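Local coordinates for protein putative NADPH-dependent oxidoreductase (Desulfitobacterium hafniense DCB-2, PDB 3DB2) that probably acts as an NADPH-dependent dehydrogenase of the GFO/IDH/MocA family, with a Rossmann-fold nucleotide-binding domain joined to a sheet-rich C-terminal domain, at residues 92-97 / 304-309; 125-130 / 320-325; 4-9 / 309-314. All blocks are in the same frame, centred on the assembly; numbering follows the deposited sequence.

Interaction 1: residues 92-97 / 304-309; sequences HIYVEK and RVEVEE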
loop_
_atom_site.group_PDB
_atom_site.type_symbol
_atom_site.label_atom_id
_atom_site.label_comp_id
_atom_site.label_asym_id
_atom_site.label_seq_id
_atom_site.Cartn_x
_atom_site.Cartn_y
_atom_site.Cartn_z
ATOM N N HIS C 92 -39.790 -3.217 -2.540
ATOM C CA HIS C 92 -38.458 -2.926 -3.076
ATOM C C HIS C 92 -37.490 -2.738 -1.918
ATOM O O HIS C 92 -37.845 -2.329 -0.809
ATOM C CB HIS C 92 -38.553 -1.732 -4.013
ATOM C CG HIS C 92 -39.586 -1.953 -5.086
ATOM N ND1 HIS C 92 -40.642 -1.101 -5.335
ATOM C CD2 HIS C 92 -39.788 -2.952 -5.956
ATOM C CE1 HIS C 92 -41.390 -1.563 -6.326
ATOM N NE2 HIS C 92 -40.883 -2.717 -6.750
ATOM N N ILE C 93 -36.194 -3.056 -2.130
ATOM C CA ILE C 93 -35.272 -3.243 -1.042
ATOM C C ILE C 93 -34.081 -2.292 -1.132
ATOM O O ILE C 93 -33.375 -2.291 -2.140
ATOM C CB ILE C 93 -34.711 -4.678 -1.033
ATOM C CG1 ILE C 93 -35.740 -5.815 -0.956
ATOM C CG2 ILE C 93 -33.679 -4.806 0.073
ATOM C CD1 ILE C 93 -36.499 -5.864 0.357
ATOM N N TYR C 94 -33.868 -1.525 -0.082
ATOM C CA TYR C 94 -32.579 -0.908 0.235
ATOM C C TYR C 94 -32.061 -1.678 1.463
ATOM O O TYR C 94 -32.725 -1.799 2.494
ATOM C CB TYR C 94 -32.659 0.619 0.385
ATOM C CG TYR C 94 -31.306 1.185 0.775
ATOM C CD1 TYR C 94 -30.908 1.291 2.106
ATOM C CD2 TYR C 94 -30.415 1.605 -0.196
ATOM C CE1 TYR C 94 -29.696 1.784 2.495
ATOM C CE2 TYR C 94 -29.173 2.113 0.169
ATOM C CZ TYR C 94 -28.836 2.203 1.499
ATOM O OH TYR C 94 -27.618 2.694 1.907
ATOM N N VAL C 95 -30.828 -2.169 1.366
ATOM C CA VAL C 95 -30.144 -2.755 2.504
ATOM C C VAL C 95 -28.735 -2.141 2.616
ATOM O O VAL C 95 -28.051 -1.843 1.634
ATOM C CB VAL C 95 -30.113 -4.286 2.488
ATOM C CG1 VAL C 95 -29.255 -4.864 1.391
ATOM C CG2 VAL C 95 -29.639 -4.839 3.837
ATOM N N GLU C 96 -28.320 -1.904 3.861
ATOM C CA GLU C 96 -27.007 -1.340 4.100
ATOM C C GLU C 96 -25.960 -2.393 3.746
ATOM O O GLU C 96 -26.193 -3.599 3.713
ATOM C CB GLU C 96 -26.731 -0.966 5.548
ATOM C CG GLU C 96 -26.767 0.532 5.771
ATOM C CD GLU C 96 -25.780 1.257 4.874
ATOM O OE1 GLU C 96 -24.812 0.677 4.337
ATOM O OE2 GLU C 96 -26.021 2.471 4.704
ATOM N N LYS C 97 -24.751 -1.903 3.492
ATOM C CA LYS C 97 -23.651 -2.754 3.156
ATOM C C LYS C 97 -23.125 -3.671 4.301
ATOM O O LYS C 97 -23.327 -3.102 5.433
ATOM C CB LYS C 97 -22.399 -2.068 2.619
ATOM C CG LYS C 97 -22.085 -0.723 3.197
ATOM C CD LYS C 97 -21.865 -0.668 4.692
ATOM C CE LYS C 97 -20.548 -1.333 5.074
ATOM N NZ LYS C 97 -19.981 -0.573 6.242
ATOM N N ARG C 304 -27.908 10.312 0.505
ATOM C CA ARG C 304 -29.180 10.692 -0.093
ATOM C C ARG C 304 -29.363 10.141 -1.495
ATOM O O ARG C 304 -30.399 9.566 -1.827
ATOM C CB ARG C 304 -29.282 12.220 -0.155
ATOM C CG ARG C 304 -30.498 12.727 -0.905
ATOM C CD ARG C 304 -30.643 14.235 -0.716
ATOM N NE ARG C 304 -31.704 14.777 -1.561
ATOM C CZ ARG C 304 -32.023 16.058 -1.659
ATOM N NH1 ARG C 304 -31.389 17.000 -0.992
ATOM N NH2 ARG C 304 -33.011 16.429 -2.464
ATOM N N VAL C 305 -28.337 10.299 -2.341
ATOM C CA VAL C 305 -28.489 9.875 -3.734
ATOM C C VAL C 305 -28.639 8.364 -3.841
ATOM O O VAL C 305 -29.303 7.916 -4.786
ATOM C CB VAL C 305 -27.358 10.332 -4.663
ATOM C CG1 VAL C 305 -27.316 11.847 -4.713
ATOM C CG2 VAL C 305 -26.016 9.733 -4.233
ATOM N N GLU C 306 -28.078 7.583 -2.936
ATOM C CA GLU C 306 -28.201 6.126 -3.101
ATOM C C GLU C 306 -29.621 5.626 -2.838
ATOM O O GLU C 306 -30.091 4.731 -3.543
ATOM C CB GLU C 306 -27.170 5.407 -2.254
ATOM C CG GLU C 306 -27.432 5.127 -0.798
ATOM C CD GLU C 306 -26.316 4.352 -0.099
ATOM O OE1 GLU C 306 -25.666 3.481 -0.710
ATOM O OE2 GLU C 306 -26.079 4.605 1.096
ATOM N N VAL C 307 -30.307 6.217 -1.859
ATOM C CA VAL C 307 -31.721 5.898 -1.617
ATOM C C VAL C 307 -32.603 6.413 -2.747
ATOM O O VAL C 307 -33.517 5.732 -3.238
ATOM C CB VAL C 307 -32.159 6.437 -0.238
ATOM C CG1 VAL C 307 -33.594 6.023 0.085
ATOM C CG2 VAL C 307 -31.190 5.953 0.851
ATOM N N GLU C 308 -32.338 7.626 -3.230
ATOM C CA GLU C 308 -33.050 8.231 -4.337
ATOM C C GLU C 308 -32.978 7.423 -5.639
ATOM O O GLU C 308 -33.914 7.438 -6.445
ATOM C CB GLU C 308 -32.542 9.649 -4.652
ATOM C CG GLU C 308 -33.074 10.682 -3.650
ATOM C CD GLU C 308 -32.502 12.059 -3.918
ATOM O OE1 GLU C 308 -31.470 12.192 -4.626
ATOM O OE2 GLU C 308 -33.078 13.043 -3.419
ATOM N N GLU C 309 -31.862 6.722 -5.839
ATOM C CA GLU C 309 -31.682 5.906 -7.026
ATOM C C GLU C 309 -32.706 4.773 -7.014
ATOM O O GLU C 309 -33.244 4.315 -8.026
ATOM C CB GLU C 309 -30.279 5.308 -7.048
ATOM C CG GLU C 309 -30.088 4.089 -7.934
ATOM C CD GLU C 309 -28.631 3.832 -8.273
ATOM O OE1 GLU C 309 -27.990 4.690 -8.928
ATOM O OE2 GLU C 309 -28.123 2.779 -7.861
HETATM O O HOH W 1 -24.670 3.153 2.771
#

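Interaction 2: residues 125-130 / 320-325; sequences SSRRLG and TEIGAE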
loop_
_atom_site.group_PDB
_atom_site.type_symbol
_atom_site.label_atom_id
_atom_site.label_comp_id
_atom_site.label_asym_id
_atom_site.label_seq_id
_atom_site.Cartn_x
_atom_site.Cartn_y
_atom_site.Cartn_z
ATOM N N SER C 125 -21.890 3.432 -0.418
ATOM C CA SER C 125 -22.132 4.768 -0.970
ATOM C C SER C 125 -20.865 5.515 -1.315
ATOM O O SER C 125 -20.972 6.564 -1.926
ATOM C CB SER C 125 -22.956 5.615 0.028
ATOM O OG SER C 125 -22.158 5.957 1.160
ATOM N N SER C 126 -19.701 5.011 -0.916
ATOM C CA SER C 126 -18.431 5.664 -1.220
ATOM C C SER C 126 -18.209 5.915 -2.705
ATOM O O SER C 126 -17.627 6.929 -3.108
ATOM C CB SER C 126 -17.239 4.824 -0.647
ATOM O OG SER C 126 -16.064 5.611 -0.652
ATOM N N ARG C 127 -18.634 4.970 -3.558
ATOM C CA ARG C 127 -18.456 5.076 -4.989
ATOM C C ARG C 127 -19.255 6.266 -5.535
ATOM O O ARG C 127 -18.933 6.725 -6.623
ATOM C CB ARG C 127 -18.863 3.825 -5.769
ATOM C CG ARG C 127 -20.302 3.392 -5.697
ATOM C CD ARG C 127 -20.669 2.490 -6.847
ATOM N NE ARG C 127 -20.249 1.099 -6.631
ATOM C CZ ARG C 127 -20.363 0.202 -7.618
ATOM N NH1 ARG C 127 -20.845 0.556 -8.796
ATOM N NH2 ARG C 127 -20.002 -1.069 -7.484
ATOM N N ARG C 128 -20.227 6.732 -4.768
ATOM C CA ARG C 128 -21.068 7.843 -5.178
ATOM C C ARG C 128 -20.443 9.207 -4.908
ATOM O O ARG C 128 -20.892 10.221 -5.471
ATOM C CB ARG C 128 -22.419 7.784 -4.462
ATOM C CG ARG C 128 -23.069 6.422 -4.400
ATOM C CD ARG C 128 -24.552 6.493 -4.634
ATOM N NE ARG C 128 -25.031 5.173 -5.016
ATOM C CZ ARG C 128 -25.666 4.740 -6.078
ATOM N NH1 ARG C 128 -25.991 5.546 -7.054
ATOM N NH2 ARG C 128 -25.987 3.454 -6.160
ATOM N N LEU C 129 -19.428 9.256 -4.046
ATOM C CA LEU C 129 -18.782 10.520 -3.738
ATOM C C LEU C 129 -18.311 11.198 -5.022
ATOM O O LEU C 129 -17.962 10.481 -5.951
ATOM C CB LEU C 129 -17.610 10.301 -2.795
ATOM C CG LEU C 129 -17.965 9.968 -1.336
ATOM C CD1 LEU C 129 -16.743 9.536 -0.560
ATOM C CD2 LEU C 129 -18.599 11.187 -0.663
ATOM N N GLY C 130 -18.316 12.532 -5.052
ATOM C CA GLY C 130 -17.900 13.233 -6.269
ATOM C C GLY C 130 -16.453 12.854 -6.585
ATOM O O GLY C 130 -16.069 12.761 -7.734
ATOM N N THR C 320 -30.670 -0.669 -10.248
ATOM C CA THR C 320 -29.779 0.153 -9.412
ATOM C C THR C 320 -28.325 -0.165 -9.710
ATOM O O THR C 320 -28.050 -1.103 -10.480
ATOM C CB THR C 320 -30.018 -0.099 -7.921
ATOM O OG1 THR C 320 -29.514 -1.412 -7.636
ATOM C CG2 THR C 320 -31.496 0.014 -7.616
ATOM N N GLU C 321 -27.380 0.587 -9.127
ATOM C CA GLU C 321 -25.990 0.384 -9.542
ATOM C C GLU C 321 -25.350 -0.838 -8.908
ATOM O O GLU C 321 -24.368 -1.325 -9.466
ATOM C CB GLU C 321 -25.136 1.617 -9.224
ATOM C CG GLU C 321 -23.837 1.647 -10.025
ATOM C CD GLU C 321 -23.070 2.937 -9.812
ATOM O OE1 GLU C 321 -23.680 3.988 -9.532
ATOM O OE2 GLU C 321 -21.835 2.915 -9.895
ATOM N N ILE C 322 -25.855 -1.294 -7.753
ATOM C CA ILE C 322 -25.211 -2.348 -7.014
ATOM C C ILE C 322 -26.229 -3.394 -6.563
ATOM O O ILE C 322 -26.782 -3.280 -5.461
ATOM C CB ILE C 322 -24.471 -1.889 -5.741
ATOM C CG1 ILE C 322 -23.676 -0.601 -5.865
ATOM C CG2 ILE C 322 -23.572 -3.030 -5.295
ATOM C CD1 ILE C 322 -22.916 -0.204 -4.614
ATOM N N GLY C 323 -26.422 -4.366 -7.431
ATOM C CA GLY C 323 -27.328 -5.479 -7.199
ATOM C C GLY C 323 -26.740 -6.531 -6.280
ATOM O O GLY C 323 -25.631 -6.408 -5.748
ATOM N N ALA C 324 -27.524 -7.600 -6.098
ATOM C CA ALA C 324 -27.208 -8.723 -5.225
ATOM C C ALA C 324 -25.937 -9.428 -5.689
ATOM O O ALA C 324 -25.136 -9.808 -4.845
ATOM C CB ALA C 324 -28.355 -9.732 -5.168
ATOM N N GLU C 325 -25.767 -9.557 -6.997
ATOM C CA GLU C 325 -24.591 -10.246 -7.530
ATOM C C GLU C 325 -23.308 -9.470 -7.234
ATOM O O GLU C 325 -22.323 -10.011 -6.727
ATOM C CB GLU C 325 -24.749 -10.400 -9.029
ATOM C CG GLU C 325 -24.155 -11.621 -9.680
ATOM C CD GLU C 325 -24.598 -11.622 -11.147
ATOM O OE1 GLU C 325 -24.064 -10.804 -11.928
ATOM O OE2 GLU C 325 -25.491 -12.441 -11.459
HETATM O O HOH W 2 -21.853 -2.686 -9.490
#

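Interaction 3: residues 4-9 / 309-314; sequences NPVGVA and EVADVI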
loop_
_atom_site.group_PDB
_atom_site.type_symbol
_atom_site.label_atom_id
_atom_site.label_comp_id
_atom_site.label_asym_id
_atom_site.label_seq_id
_atom_site.Cartn_x
_atom_site.Cartn_y
_atom_site.Cartn_z
ATOM N N ASN C 4 -44.595 11.294 -8.084
ATOM C CA ASN C 4 -45.115 10.987 -6.751
ATOM C C ASN C 4 -43.951 10.517 -5.892
ATOM O O ASN C 4 -43.236 9.636 -6.369
ATOM C CB ASN C 4 -46.190 9.916 -6.888
ATOM C CG ASN C 4 -47.156 9.793 -5.734
ATOM O OD1 ASN C 4 -46.844 9.176 -4.711
ATOM N ND2 ASN C 4 -48.338 10.384 -5.911
ATOM N N PRO C 5 -43.718 11.070 -4.720
ATOM C CA PRO C 5 -42.663 10.547 -3.849
ATOM C C PRO C 5 -42.875 9.083 -3.482
ATOM O O PRO C 5 -44.011 8.649 -3.297
ATOM C CB PRO C 5 -42.775 11.385 -2.575
ATOM C CG PRO C 5 -43.364 12.667 -3.094
ATOM C CD PRO C 5 -44.369 12.252 -4.131
ATOM N N VAL C 6 -41.777 8.340 -3.397
ATOM C CA VAL C 6 -41.852 6.902 -3.130
ATOM C C VAL C 6 -41.997 6.757 -1.624
ATOM O O VAL C 6 -41.231 7.412 -0.913
ATOM C CB VAL C 6 -40.627 6.110 -3.622
ATOM C CG1 VAL C 6 -40.563 4.724 -2.983
ATOM C CG2 VAL C 6 -40.614 5.942 -5.132
ATOM N N GLY C 7 -42.924 5.924 -1.180
ATOM C CA GLY C 7 -43.146 5.667 0.228
ATOM C C GLY C 7 -42.170 4.665 0.814
ATOM O O GLY C 7 -42.045 3.539 0.335
ATOM N N VAL C 8 -41.483 5.055 1.886
ATOM C CA VAL C 8 -40.434 4.196 2.437
ATOM C C VAL C 8 -40.687 3.897 3.897
ATOM O O VAL C 8 -41.353 4.684 4.590
ATOM C CB VAL C 8 -39.039 4.824 2.221
ATOM C CG1 VAL C 8 -38.850 5.081 0.723
ATOM C CG2 VAL C 8 -38.830 6.106 2.992
ATOM N N ALA C 9 -40.194 2.761 4.352
ATOM C CA ALA C 9 -40.251 2.361 5.759
ATOM C C ALA C 9 -38.830 2.037 6.230
ATOM O O ALA C 9 -38.122 1.368 5.478
ATOM C CB ALA C 9 -41.096 1.147 6.064
ATOM N N GLU C 309 -31.862 6.722 -5.839
ATOM C CA GLU C 309 -31.682 5.906 -7.026
ATOM C C GLU C 309 -32.706 4.773 -7.014
ATOM O O GLU C 309 -33.244 4.315 -8.026
ATOM C CB GLU C 309 -30.279 5.308 -7.048
ATOM C CG GLU C 309 -30.088 4.089 -7.934
ATOM C CD GLU C 309 -28.631 3.832 -8.273
ATOM O OE1 GLU C 309 -27.990 4.690 -8.928
ATOM O OE2 GLU C 309 -28.123 2.779 -7.861
ATOM N N VAL C 310 -32.983 4.243 -5.817
ATOM C CA VAL C 310 -33.947 3.125 -5.789
ATOM C C VAL C 310 -35.330 3.653 -6.204
ATOM O O VAL C 310 -36.033 3.024 -6.989
ATOM C CB VAL C 310 -34.006 2.413 -4.441
ATOM C CG1 VAL C 310 -34.943 1.202 -4.500
ATOM C CG2 VAL C 310 -32.622 1.944 -4.012
ATOM N N ALA C 311 -35.697 4.806 -5.665
ATOM C CA ALA C 311 -36.934 5.488 -5.975
ATOM C C ALA C 311 -37.012 5.804 -7.469
ATOM O O ALA C 311 -38.072 5.592 -8.053
ATOM C CB ALA C 311 -37.088 6.802 -5.230
ATOM N N ASP C 312 -35.894 6.275 -8.021
ATOM C CA ASP C 312 -35.861 6.551 -9.464
ATOM C C ASP C 312 -36.136 5.284 -10.257
ATOM O O ASP C 312 -36.915 5.304 -11.220
ATOM C CB ASP C 312 -34.521 7.145 -9.878
ATOM C CG ASP C 312 -34.433 8.628 -9.571
ATOM O OD1 ASP C 312 -35.375 9.182 -8.991
ATOM O OD2 ASP C 312 -33.409 9.259 -9.905
ATOM N N VAL C 313 -35.499 4.158 -9.898
ATOM C CA VAL C 313 -35.804 2.930 -10.623
ATOM C C VAL C 313 -37.167 2.330 -10.303
ATOM O O VAL C 313 -37.736 1.583 -11.107
ATOM C CB VAL C 313 -34.693 1.873 -10.412
ATOM C CG1 VAL C 313 -33.392 2.499 -10.908
ATOM C CG2 VAL C 313 -34.641 1.415 -8.977
ATOM N N ILE C 314 -37.755 2.619 -9.150
ATOM C CA ILE C 314 -39.132 2.134 -8.937
ATOM C C ILE C 314 -40.087 2.922 -9.825
ATOM O O ILE C 314 -40.969 2.323 -10.433
ATOM C CB ILE C 314 -39.571 2.220 -7.473
ATOM C CG1 ILE C 314 -38.982 1.123 -6.565
ATOM C CG2 ILE C 314 -41.082 2.185 -7.260
ATOM C CD1 ILE C 314 -38.966 1.586 -5.105
#

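Interaction 1: residues 92-97 / 304-309
Glu306 OE2 is gripped twice: Tyr94 OH donates a hydrogen bond of 2.6 Å to it, and water 1 lies 2.6 Å from the same Glu306 OE2. The hydroxyl comes down almost perpendicularly on the carboxylate, 85° out of its plane, while Glu306 OE1 sits at the edge of the tyrosine ring, in its plane. Ring and carboxylate planes are turned 68° apart. Tyr94 holds its ring away from its own backbone N (chi1 177°), which sends the phenol straight across to helix 302-316; Glu306 sets its CG between N and carbonyl carbon and then runs extended to meet it. Val307 adds the apolar part, its CG2 over one ring face at 4.4 Å from Tyr94 CE2. Met20 of helix 15-24 packs against Tyr94, Glu306 and Val307 as well. Water 1 also approaches Glu96 OE2, at 2.5 Å, an oxygen bonded to Trp16 NE1. Glu96 OE1 curls back to accept the amide of Lys97, in the Glu-Lys-Pro motif known from this family. Strand and helix segments run roughly antiparallel. The two buried acidic groups lie 4.2 Å apart, Glu96 OE2 to Glu306 OE2, their side chains crossing at about a right angle; the water that bridges them and the phenol set against Glu306 probably ease this closeness.

Interaction 2: residues 125-130 / 320-325
A largely buried salt-bridge network of Arg127, Arg128 and Glu321 fastens the loop after strand 120-123 to the turn before helix 324-343. Its short bond runs from Arg127 NH1 to Glu321 OE2, 2.8 Å long with an N-H...O angle of 157°. The oxygen lies in the guanidinium plane, at its edge, but the carboxylate, turned 73° to that plane, is approached obliquely from above its own plane. Ile322 closes one face of the same guanidinium: its CG1 stands 3.8 Å over the centre, and its CD1 comes to 3.6 Å from Arg127 NE. A bend at chi3 (81°) swings the arginine's end over the isoleucine. Water 2 completes the grip, accepting from Arg127 NH2 at 3.2 Å and donating to Glu321 O at 2.9 Å. The second arginine engages differently. Arg128 runs alongside Glu321, the two chains pointing opposite ways, and presents a guanidinium face to OE1, so the long 3.7 Å pairing of Arg128 NH1 with Glu321 OE1 is one of charge, with no N-H aimed at the oxygen. The stronger partner of Arg128 is Glu309 of helix 302-316, while Glu321 OE1 has its own salt bridge to Arg133. The 3-10 turn 126-128 leads by way of Leu129 into helix 130-140, and Gly323 occupies the N-cap position of helix 324-343. Helix 183-194 flanks the network, with Asp188 bound to Arg127 NE and Phe192 against Arg127 and Glu321, and Ile322 pairs through its backbone with Cys122 of strand 120-123.

Interaction 3: residues 4-9 / 309-314
Val6 carries the whole apolar contact from the strand side, splitting its two methyls between two residues of helix 302-316. Val6 CG2 lies 3.6 Å from Ala311 CB, and Val6 CG1 reaches the end of Ile314, 4.1 Å from Ile314 CD1. The fork follows from chi1 of 164°: CG1 is swung away from the valine's own backbone N, and CG2 away from its carbonyl carbon. Because Ala311 and Ile314 lie three residues apart, about one helical turn, both face the strand; the small alanine lets the backbones draw together, with the CA atoms of Val6 and Ala311 5.9 Å apart. No hydrogen bond joins the two segments. Polar ties lie just beside the apolar patch: Arg315, the next residue of the helix, binds the carbonyls of Asn4 and Pro5, and Asp312 OD1 takes Lys29 NZ and Tyr3 OH. The helix lies against one face of the parallel Rossmann sheet. There strand 6-11 is flanked by strands 30-36 and 69-72, whose Leu30 touches Ala311 and whose Met69 packs against both Val6 and Val310.

In the fold
Helix 302-316 is common to interactions 1 and 3, whose centres are about 9 Å apart: successive turns of it lie on strands 92-96 and 6-11 of the same parallel sheet. Glu309 ties this helix to interaction 2, centred about 9 Å from interaction 1 and 16 Å from interaction 3. Glu309 OE2 forms a salt bridge with Arg128 NH2 (2.8 Å) and a probable hydrogen bond with Glu321 N (2.6 Å). Packing adds to the join, Thr320 CG2 meeting Val313 CG2 at 3.7 Å. Strand 6-11 leads toward Gly12, Gly14 and Ala17, a Rossmann-type glycine pattern consistent with nucleotide binding.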